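Local coordinates for protein putative decarboxylase involved in desferrioxamine biosynthesis (Erwinia amylovora, PDB 5O5C) that probably decarboxylates lysine with pyridoxal 5'-phosphate as cofactor, in the pathway that makes the siderophore desferrioxamine E, at residues L119-I124 against A385-L390. Numbering follows the deposited sequence.
Sequences LLAEQI and ALKMWL
Ala121 presses its methyl group onto the backbone of the 385-390 helix, and this is where two helices of the type I PLP-enzyme fold (group II decarboxylase family) come together. They run roughly antiparallel, 137° between their directions, and the axes of the two short segments approach to 8.1 Å. Such closeness is consistent with the small side chain of Ala121 at the crossing: CB of Ala121 lies 3.6 Å from CA of Lys387 and equally near the carbonyl oxygen of Leu386, so it sits against main chain as well as side chain. Leu386 and Leu390 close round it. The Leu386 side chain leaves with CG anti to its own N (chi1 -174°), bringing CG to 3.7 Å from Ala121 CB, while one methyl of Leu390, CD1, reaches Ala121 CA at 3.6 Å. Packing is looser at the margins: Ile124 crosses Leu386 at about a right angle, Ile124 CG2 4.1 Å from Leu386 CD2, and Leu120 CG stays 4.2 Å from Leu390 CD1. None of the touching residues faces solvent; Val44 of the second subunit packs on Leu120. The remaining margin is polar, though the Lys387 side chain, about 12 Å from the bound PLP, does not touch the cofactor. A bend at chi3 (-106°) lays the end of Lys387 alongside the Glu122 carboxylate, and NZ meets Glu122 OE2 nearly head-on to its C-O bond in a salt bridge, modelled unusually short at 2.5 Å. Asp384, Thr335 and the carbonyl of Ser337 also bind NZ. They probably help to balance the buried charges, as does Arg382, whose NH2 pairs with Glu122 OE1.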
# COMPACT_ATOMS: atom_id res chain seq x y z
N LEU B 119 -14.93 -8.23 -5.17
CA LEU B 119 -14.25 -9.30 -5.91
C LEU B 119 -14.36 -9.10 -7.43
O LEU B 119 -13.40 -9.39 -8.17
CB LEU B 119 -14.76 -10.71 -5.55
CG LEU B 119 -14.63 -11.25 -4.12
CD1 LEU B 119 -15.62 -10.67 -3.10
CD2 LEU B 119 -14.78 -12.76 -4.20
N LEU B 120 -15.52 -8.64 -7.88
CA LEU B 120 -15.72 -8.23 -9.27
C LEU B 120 -14.59 -7.28 -9.70
O LEU B 120 -13.94 -7.50 -10.70
CB LEU B 120 -17.08 -7.53 -9.47
CG LEU B 120 -17.56 -7.24 -10.89
CD1 LEU B 120 -17.82 -8.55 -11.63
CD2 LEU B 120 -18.81 -6.42 -10.91
N ALA B 121 -14.33 -6.26 -8.89
CA ALA B 121 -13.26 -5.26 -9.16
C ALA B 121 -11.83 -5.85 -9.13
O ALA B 121 -11.01 -5.56 -9.99
CB ALA B 121 -13.38 -4.12 -8.18
N GLU B 122 -11.52 -6.66 -8.14
CA GLU B 122 -10.20 -7.28 -8.08
C GLU B 122 -9.93 -8.15 -9.31
O GLU B 122 -8.80 -8.19 -9.83
CB GLU B 122 -10.03 -8.10 -6.79
CG GLU B 122 -9.87 -7.25 -5.54
CD GLU B 122 -8.49 -6.58 -5.48
OE1 GLU B 122 -7.55 -6.88 -6.27
OE2 GLU B 122 -8.35 -5.72 -4.63
N GLN B 123 -10.95 -8.86 -9.78
CA GLN B 123 -10.77 -9.71 -10.96
C GLN B 123 -10.37 -8.93 -12.23
O GLN B 123 -9.51 -9.35 -13.02
CB GLN B 123 -12.04 -10.50 -11.24
CG GLN B 123 -11.95 -11.47 -12.45
CD GLN B 123 -13.25 -12.22 -12.70
OE1 GLN B 123 -14.21 -12.00 -11.97
NE2 GLN B 123 -13.31 -13.09 -13.77
N ILE B 124 -11.04 -7.80 -12.42
CA ILE B 124 -10.77 -6.91 -13.55
C ILE B 124 -9.40 -6.26 -13.39
O ILE B 124 -8.58 -6.27 -14.32
CB ILE B 124 -11.87 -5.83 -13.68
CG1 ILE B 124 -13.18 -6.51 -14.08
CG2 ILE B 124 -11.45 -4.74 -14.65
CD1 ILE B 124 -14.43 -5.66 -14.06
N ALA B 385 -9.77 2.14 -5.97
CA ALA B 385 -11.04 2.80 -6.15
C ALA B 385 -12.06 2.01 -6.97
O ALA B 385 -13.26 2.20 -6.76
CB ALA B 385 -10.83 4.19 -6.75
N LEU B 386 -11.62 1.08 -7.83
CA LEU B 386 -12.59 0.27 -8.62
C LEU B 386 -13.54 -0.52 -7.76
O LEU B 386 -14.67 -0.81 -8.20
CB LEU B 386 -11.93 -0.63 -9.62
CG LEU B 386 -12.77 -1.41 -10.61
CD1 LEU B 386 -13.54 -0.52 -11.55
CD2 LEU B 386 -11.88 -2.37 -11.38
N LYS B 387 -13.07 -0.83 -6.54
CA LYS B 387 -13.81 -1.62 -5.59
C LYS B 387 -15.00 -0.86 -5.03
O LYS B 387 -16.05 -1.43 -4.98
CB LYS B 387 -12.93 -2.11 -4.45
CG LYS B 387 -11.89 -3.11 -4.92
CD LYS B 387 -11.03 -3.68 -3.80
CE LYS B 387 -9.63 -3.10 -3.81
NZ LYS B 387 -8.76 -3.90 -2.92
N MET B 388 -14.78 0.40 -4.63
CA MET B 388 -15.83 1.25 -4.13
C MET B 388 -16.67 1.69 -5.31
O MET B 388 -17.87 1.89 -5.17
CB MET B 388 -15.25 2.47 -3.34
CG MET B 388 -14.92 2.13 -1.89
SD MET B 388 -16.53 1.80 -1.16
CE MET B 388 -16.46 0.33 -0.39
N TRP B 389 -16.07 1.78 -6.50
CA TRP B 389 -16.80 2.21 -7.66
C TRP B 389 -17.80 1.17 -8.13
O TRP B 389 -19.01 1.50 -8.39
CB TRP B 389 -15.86 2.60 -8.79
CG TRP B 389 -16.49 3.59 -9.65
CD1 TRP B 389 -16.57 4.96 -9.44
CD2 TRP B 389 -17.21 3.33 -10.82
NE1 TRP B 389 -17.29 5.55 -10.44
CE2 TRP B 389 -17.70 4.58 -11.30
CE3 TRP B 389 -17.50 2.16 -11.52
CZ2 TRP B 389 -18.43 4.69 -12.47
CZ3 TRP B 389 -18.22 2.26 -12.65
CH2 TRP B 389 -18.68 3.53 -13.14
N LEU B 390 -17.33 -0.06 -8.25
CA LEU B 390 -18.24 -1.13 -8.63
C LEU B 390 -19.23 -1.50 -7.52
O LEU B 390 -20.34 -1.92 -7.82
CB LEU B 390 -17.54 -2.37 -9.17
CG LEU B 390 -16.81 -2.17 -10.51
CD1 LEU B 390 -15.89 -3.35 -10.76
CD2 LEU B 390 -17.67 -1.97 -11.73